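Local coordinates for protein beta-glucanase (Bacteroides thetaiotaomicron, PDB 6EUG) that probably hydrolyses beta-1,3-galactosidic bonds of arabinogalactan, this chain being the family 43 glycoside hydrolase part of a longer protein that also carries a family 16 region, at residues M109-V114 / S212-L217; M125-E130 / R140-V145. All blocks are in the same frame, centred on the assembly; numbering follows the deposited sequence.

Contact 1: M109-V114 / S212-L217. With GIM (glucoimidazole), chain B.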
loop_
_atom_site.group_PDB
_atom_site.type_symbol
_atom_site.label_atom_id
_atom_site.label_comp_id
_atom_site.label_asym_id
_atom_site.label_seq_id
_atom_site.Cartn_x
_atom_site.Cartn_y
_atom_site.Cartn_z
ATOM N N MET A 109 -12.300 -4.437 0.220
ATOM C CA MET A 109 -11.676 -3.132 0.385
ATOM C C MET A 109 -10.420 -3.337 1.235
ATOM O O MET A 109 -10.529 -3.689 2.419
ATOM C CB MET A 109 -12.660 -2.207 1.101
ATOM C CG MET A 109 -13.914 -1.890 0.293
ATOM S SD MET A 109 -15.021 -0.944 1.332
ATOM C CE MET A 109 -15.504 0.431 0.300
ATOM N N GLU A 110 -9.239 -3.139 0.622
ATOM C CA GLU A 110 -7.925 -3.368 1.267
ATOM C C GLU A 110 -6.923 -2.210 1.131
ATOM O O GLU A 110 -6.985 -1.402 0.190
ATOM C CB GLU A 110 -7.265 -4.659 0.750
ATOM C CG GLU A 110 -8.035 -5.910 1.153
ATOM C CD GLU A 110 -7.462 -7.227 0.643
ATOM O OE1 GLU A 110 -6.439 -7.233 -0.102
ATOM O OE2 GLU A 110 -8.080 -8.290 0.963
ATOM N N ARG A 111 -6.053 -2.133 2.131
ATOM C CA ARG A 111 -4.883 -1.270 2.117
ATOM C C ARG A 111 -5.194 0.198 1.843
ATOM O O ARG A 111 -4.512 0.855 1.062
ATOM C CB ARG A 111 -3.786 -1.859 1.203
ATOM C CG ARG A 111 -3.219 -3.178 1.705
ATOM C CD ARG A 111 -1.975 -3.687 0.958
ATOM N NE ARG A 111 -1.575 -4.996 1.490
ATOM C CZ ARG A 111 -0.873 -5.200 2.612
ATOM N NH1 ARG A 111 -0.363 -4.200 3.309
ATOM N NH2 ARG A 111 -0.615 -6.449 3.033
ATOM N N PRO A 112 -6.184 0.763 2.578
ATOM C CA PRO A 112 -6.480 2.173 2.372
ATOM C C PRO A 112 -5.343 3.116 2.751
ATOM O O PRO A 112 -4.589 2.835 3.702
ATOM C CB PRO A 112 -7.655 2.415 3.330
ATOM C CG PRO A 112 -7.355 1.470 4.478
ATOM C CD PRO A 112 -6.838 0.230 3.786
ATOM N N LYS A 113 -5.268 4.242 2.065
ATOM C CA LYS A 113 -4.335 5.331 2.387
ATOM C C LYS A 113 -5.034 6.662 2.161
ATOM O O LYS A 113 -5.817 6.801 1.237
ATOM C CB LYS A 113 -3.051 5.272 1.540
ATOM C CG LYS A 113 -2.338 3.898 1.549
ATOM C CD LYS A 113 -1.661 3.639 2.892
ATOM C CE LYS A 113 -1.088 2.238 2.970
ATOM N NZ LYS A 113 -2.173 1.173 3.010
ATOM N N VAL A 114 -4.715 7.633 3.009
ATOM C CA VAL A 114 -5.260 8.998 2.908
ATOM C C VAL A 114 -4.132 10.020 2.839
ATOM O O VAL A 114 -3.188 9.957 3.662
ATOM C CB VAL A 114 -6.219 9.333 4.106
ATOM C CG1 VAL A 114 -6.822 10.707 3.978
ATOM C CG2 VAL A 114 -7.347 8.305 4.194
ATOM N N SER A 212 -4.144 -3.211 -10.456
ATOM C CA SER A 212 -3.705 -2.630 -9.163
ATOM C C SER A 212 -4.261 -3.440 -8.033
ATOM O O SER A 212 -5.487 -3.513 -7.903
ATOM C CB SER A 212 -4.200 -1.151 -9.055
ATOM O OG SER A 212 -3.711 -0.498 -7.883
ATOM N N ARG A 213 -3.380 -4.071 -7.231
ATOM C CA ARG A 213 -3.773 -4.792 -6.033
ATOM C C ARG A 213 -3.173 -4.108 -4.781
ATOM O O ARG A 213 -3.626 -3.003 -4.448
ATOM C CB ARG A 213 -3.542 -6.319 -6.157
ATOM C CG ARG A 213 -4.375 -6.968 -7.254
ATOM C CD ARG A 213 -4.739 -8.405 -6.874
ATOM N NE ARG A 213 -5.466 -9.164 -7.900
ATOM C CZ ARG A 213 -4.899 -9.966 -8.806
ATOM N NH1 ARG A 213 -3.566 -10.084 -8.899
ATOM N NH2 ARG A 213 -5.670 -10.638 -9.663
ATOM N N ASP A 214 -2.171 -4.689 -4.120
ATOM C CA ASP A 214 -1.538 -4.009 -2.996
ATOM C C ASP A 214 -1.004 -2.633 -3.487
ATOM O O ASP A 214 -0.509 -2.519 -4.628
ATOM C CB ASP A 214 -0.353 -4.791 -2.409
ATOM C CG ASP A 214 -0.750 -6.022 -1.617
ATOM O OD1 ASP A 214 -1.947 -6.370 -1.456
ATOM O OD2 ASP A 214 0.198 -6.647 -1.078
ATOM N N MET A 215 -1.188 -1.609 -2.651
ATOM C CA MET A 215 -0.868 -0.211 -3.022
ATOM C C MET A 215 -0.544 0.706 -1.851
ATOM O O MET A 215 -0.856 0.422 -0.687
ATOM C CB MET A 215 -2.037 0.397 -3.829
ATOM C CG MET A 215 -3.411 0.384 -3.148
ATOM S SD MET A 215 -4.475 1.832 -3.375
ATOM C CE MET A 215 -3.613 2.974 -2.273
ATOM N N THR A 216 0.088 1.844 -2.193
ATOM C CA THR A 216 0.231 2.939 -1.296
ATOM C C THR A 216 0.255 4.266 -2.062
ATOM O O THR A 216 0.093 4.290 -3.302
ATOM C CB THR A 216 1.435 2.759 -0.367
ATOM O OG1 THR A 216 1.351 3.681 0.733
ATOM C CG2 THR A 216 2.789 2.931 -1.111
ATOM N N LEU A 217 0.382 5.340 -1.288
ATOM C CA LEU A 217 0.451 6.736 -1.790
ATOM C C LEU A 217 1.634 7.456 -1.204
ATOM O O LEU A 217 2.028 7.172 -0.062
ATOM C CB LEU A 217 -0.820 7.526 -1.410
ATOM C CG LEU A 217 -2.181 7.033 -1.919
ATOM C CD1 LEU A 217 -3.364 7.816 -1.302
ATOM C CD2 LEU A 217 -2.281 7.067 -3.442
HETATM C C1 GIM B . -1.906 -10.476 0.120
HETATM C C2 GIM B . -2.000 -9.018 0.350
HETATM N N10 GIM B . -2.832 -11.392 0.455
HETATM C C3 GIM B . -3.118 -8.725 1.367
HETATM C C4 GIM B . -4.373 -9.575 1.006
HETATM C C5 GIM B . -4.083 -11.072 1.198
HETATM C C6 GIM B . -5.240 -11.969 0.764
HETATM C C7 GIM B . -1.158 -12.426 -0.565
HETATM C C8 GIM B . -2.378 -12.610 0.054
HETATM N N1 GIM B . -0.882 -11.103 -0.512
HETATM O O3 GIM B . -3.480 -7.336 1.337
HETATM O O2 GIM B . -0.670 -8.512 0.644
HETATM O O4 GIM B . -4.868 -9.340 -0.337
HETATM O O6 GIM B . -5.402 -11.925 -0.651
HETATM O O HOH W 1 -4.358 -5.353 -0.856
#
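Lys-113 lies over Thr-216 and Leu-217 through the carbons of its chain: CE comes to 3.6 Å from Thr-216 OG1, and CB rests 3.8 Å from Leu-217 CD1. A bend at chi2 (-72°) and another at chi4 fold the lysine back along its own strand, where NZ donates to Pro-112 O at 3.0 Å from above the carbonyl plane and, weakly, to Arg-111 O. The buried ammonium is thus held by backbone carbonyls, with a further weak bond to Gly-47 O. Met-215, bent at chi2 and chi3, brings its methyl CE to 4.1 Å from Lys-113 CG and close to Arg-111 O. The two strands run nearly parallel, 7° apart, yet share no hydrogen bond: each is the innermost strand of its own blade in the five-bladed propeller of family 43, and the two meet mainly through side chains. Arg-111, extended from CG to NE, carries the contact on into the glucoimidazole pocket. Its NE forms a salt bridge with Asp-214 OD1 at 3.3 Å, with OD1 at the edge of a guanidinium whose plane is turned 58° from the carboxylate. NE also donates weakly to O3 of the ligand (3.0 Å), while NH2 reaches O2. Asp-214 OD2 accepts from the same O2 at 2.7 Å and from the backbone N of Ala-264. Glu-110 OE1 takes a short bond from ligand O4 (2.6 Å) and a longer one from O3; a water that donates to both Glu-110 OE1 and Asp-214 OD1 lies between these two acidic groups.

Contact 2: M125-E130 / R140-V145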
loop_
_atom_site.group_PDB
_atom_site.type_symbol
_atom_site.label_atom_id
_atom_site.label_comp_id
_atom_site.label_asym_id
_atom_site.label_seq_id
_atom_site.Cartn_x
_atom_site.Cartn_y
_atom_site.Cartn_z
ATOM N N MET A 125 -8.761 9.642 -0.197
ATOM C CA MET A 125 -8.516 8.206 0.104
ATOM C C MET A 125 -8.424 7.374 -1.179
ATOM O O MET A 125 -9.303 7.458 -2.049
ATOM C CB MET A 125 -9.641 7.638 0.976
ATOM C CG MET A 125 -9.375 6.245 1.538
ATOM S SD MET A 125 -10.796 5.548 2.421
ATOM C CE MET A 125 -10.724 6.444 3.983
ATOM N N TRP A 126 -7.349 6.582 -1.294
ATOM C CA TRP A 126 -7.248 5.561 -2.328
ATOM C C TRP A 126 -7.202 4.208 -1.629
ATOM O O TRP A 126 -6.691 4.095 -0.499
ATOM C CB TRP A 126 -5.986 5.750 -3.207
ATOM C CG TRP A 126 -6.100 6.902 -4.226
ATOM C CD1 TRP A 126 -5.850 8.213 -4.000
ATOM C CD2 TRP A 126 -6.450 6.799 -5.619
ATOM N NE1 TRP A 126 -6.031 8.939 -5.143
ATOM C CE2 TRP A 126 -6.359 8.098 -6.168
ATOM C CE3 TRP A 126 -6.803 5.738 -6.458
ATOM C CZ2 TRP A 126 -6.671 8.377 -7.505
ATOM C CZ3 TRP A 126 -7.096 6.007 -7.790
ATOM C CH2 TRP A 126 -7.022 7.328 -8.301
ATOM N N LEU A 127 -7.743 3.188 -2.289
ATOM C CA LEU A 127 -7.741 1.828 -1.734
ATOM C C LEU A 127 -7.786 0.780 -2.851
ATOM O O LEU A 127 -8.161 1.100 -3.977
ATOM C CB LEU A 127 -8.896 1.673 -0.741
ATOM C CG LEU A 127 -10.283 1.864 -1.361
ATOM C CD1 LEU A 127 -11.239 0.833 -0.804
ATOM C CD2 LEU A 127 -10.848 3.264 -1.163
ATOM N N HIS A 128 -7.432 -0.468 -2.512
ATOM C CA HIS A 128 -7.583 -1.641 -3.384
ATOM C C HIS A 128 -9.013 -2.140 -3.290
ATOM O O HIS A 128 -9.473 -2.429 -2.216
ATOM C CB HIS A 128 -6.576 -2.708 -2.906
ATOM C CG HIS A 128 -6.672 -4.051 -3.588
ATOM N ND1 HIS A 128 -6.063 -5.175 -3.060
ATOM C CD2 HIS A 128 -7.285 -4.455 -4.732
ATOM C CE1 HIS A 128 -6.329 -6.215 -3.833
ATOM N NE2 HIS A 128 -7.060 -5.805 -4.858
ATOM N N LEU A 129 -9.710 -2.182 -4.438
ATOM C CA LEU A 129 -11.077 -2.675 -4.544
ATOM C C LEU A 129 -11.158 -3.924 -5.430
ATOM O O LEU A 129 -10.579 -3.948 -6.513
ATOM C CB LEU A 129 -11.994 -1.593 -5.152
ATOM C CG LEU A 129 -13.482 -1.964 -5.354
ATOM C CD1 LEU A 129 -14.197 -2.182 -4.024
ATOM C CD2 LEU A 129 -14.186 -0.872 -6.142
ATOM N N GLU A 130 -11.905 -4.946 -4.975
ATOM C CA GLU A 130 -12.360 -6.033 -5.818
ATOM C C GLU A 130 -13.901 -6.081 -5.727
ATOM O O GLU A 130 -14.492 -6.053 -4.628
ATOM C CB GLU A 130 -11.758 -7.382 -5.400
ATOM C CG GLU A 130 -10.225 -7.444 -5.344
ATOM C CD GLU A 130 -9.505 -7.459 -6.682
ATOM O OE1 GLU A 130 -10.163 -7.679 -7.727
ATOM O OE2 GLU A 130 -8.245 -7.306 -6.689
ATOM N N ARG A 140 -8.684 -3.534 -9.084
ATOM C CA ARG A 140 -8.914 -2.096 -9.220
ATOM C C ARG A 140 -8.356 -1.240 -8.057
ATOM O O ARG A 140 -8.134 -1.730 -6.917
ATOM C CB ARG A 140 -10.411 -1.811 -9.316
ATOM C CG ARG A 140 -11.133 -2.376 -10.544
ATOM C CD ARG A 140 -12.581 -1.892 -10.607
ATOM N NE ARG A 140 -13.233 -2.314 -11.849
ATOM C CZ ARG A 140 -14.381 -1.836 -12.309
ATOM N NH1 ARG A 140 -15.028 -0.865 -11.678
ATOM N NH2 ARG A 140 -14.892 -2.332 -13.427
ATOM N N ALA A 141 -8.112 0.036 -8.381
ATOM C CA ALA A 141 -7.949 1.066 -7.366
ATOM C C ALA A 141 -9.207 1.914 -7.343
ATOM O O ALA A 141 -9.773 2.212 -8.388
ATOM C CB ALA A 141 -6.736 1.940 -7.628
ATOM N N ALA A 142 -9.608 2.304 -6.150
ATOM C CA ALA A 142 -10.757 3.218 -5.952
ATOM C C ALA A 142 -10.344 4.518 -5.258
ATOM O O ALA A 142 -9.424 4.506 -4.452
ATOM C CB ALA A 142 -11.823 2.522 -5.147
ATOM N N VAL A 143 -11.105 5.600 -5.494
ATOM C CA VAL A 143 -10.817 6.902 -4.893
ATOM C C VAL A 143 -12.108 7.509 -4.295
ATOM O O VAL A 143 -13.205 7.365 -4.843
ATOM C CB VAL A 143 -10.125 7.862 -5.895
ATOM C CG1 VAL A 143 -11.027 8.281 -7.024
ATOM C CG2 VAL A 143 -9.589 9.114 -5.204
ATOM N N ALA A 144 -11.939 8.110 -3.120
ATOM C CA ALA A 144 -13.008 8.772 -2.378
ATOM C C ALA A 144 -12.479 10.081 -1.717
ATOM O O ALA A 144 -11.274 10.238 -1.573
ATOM C CB ALA A 144 -13.573 7.811 -1.333
ATOM N N VAL A 145 -13.395 11.013 -1.342
ATOM C CA VAL A 145 -12.996 12.375 -0.912
ATOM C C VAL A 145 -13.816 12.815 0.321
ATOM O O VAL A 145 -14.976 12.414 0.464
ATOM C CB VAL A 145 -13.123 13.373 -2.092
ATOM C CG1 VAL A 145 -14.574 13.654 -2.476
ATOM C CG2 VAL A 145 -12.384 14.689 -1.791
#
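Ala-142 O takes the N-H of Leu-127 in its carbonyl plane (N to O 3.0 Å). Trp-126 CA lies 3.2 Å from Ala-142 O in a weaker CA-H...O contact. Ala-142 N returns a nearly straight bond to Leu-127 O (2.9 Å, 171° at the hydrogen). Met-125 with Ala-144 and Leu-129 with Arg-140 form the other hydrogen-bonded pairs, so six backbone bonds join 125-130 to 140-145. Trp-126 and Val-143, a non-hydrogen-bonded pair, run alongside each other off the same face. Val-143 CB sits 3.6 Å from the centre of the indole six-membered ring, almost on its normal, in a CH-pi contact; CG2, anti to the backbone N, covers the same face at 3.5 Å from Trp-126 CE2. Ala-141 CB meets the ring at its edge, 4.0 Å from CE3, and the indole NE1 is satisfied by Tyr-246 O. His-128 projects from the same sheet face as Trp-126, and its NE2 donates to Glu-130 OE2 at 2.6 Å, within the imidazole plane and on the anti side of the carboxylate; this short bond probably fixes the ring's rotation. On the other face Ala-142 CB touches both Leu-127 CG and Leu-129 CB, each at 4.1 Å. Arg-140 extends away from the facing strand, and its NH1 bonds Ser-158 OG on strand 154-159. This beta hairpin supplies the two middle strands of a four-stranded antiparallel blade, the unit of the family 43 five-bladed propeller.

Overall arrangement
Contact 1 and contact 2 have centres about 7 Å apart and share one blade, since strand 108-117 is the inner neighbour of strand 122-130. Probable hydrogen bonds join them from Glu-110 O to His-128 N and from Lys-113 N to Trp-126 O, both 2.9 Å. The next blade also reaches contact 2: Met-215 SD packs 3.5 Å from Leu-127 C. Contact 1 holds three of the seven glucoimidazole-pocket residues, whereas 125-130/140-145 stands one strand further out, with the His-128 side chain about 5 Å from the ligand. The loop closing its hairpin supplies Tyr-136, another pocket residue, whose OH is hydrogen-bonded to Glu-110 OE2.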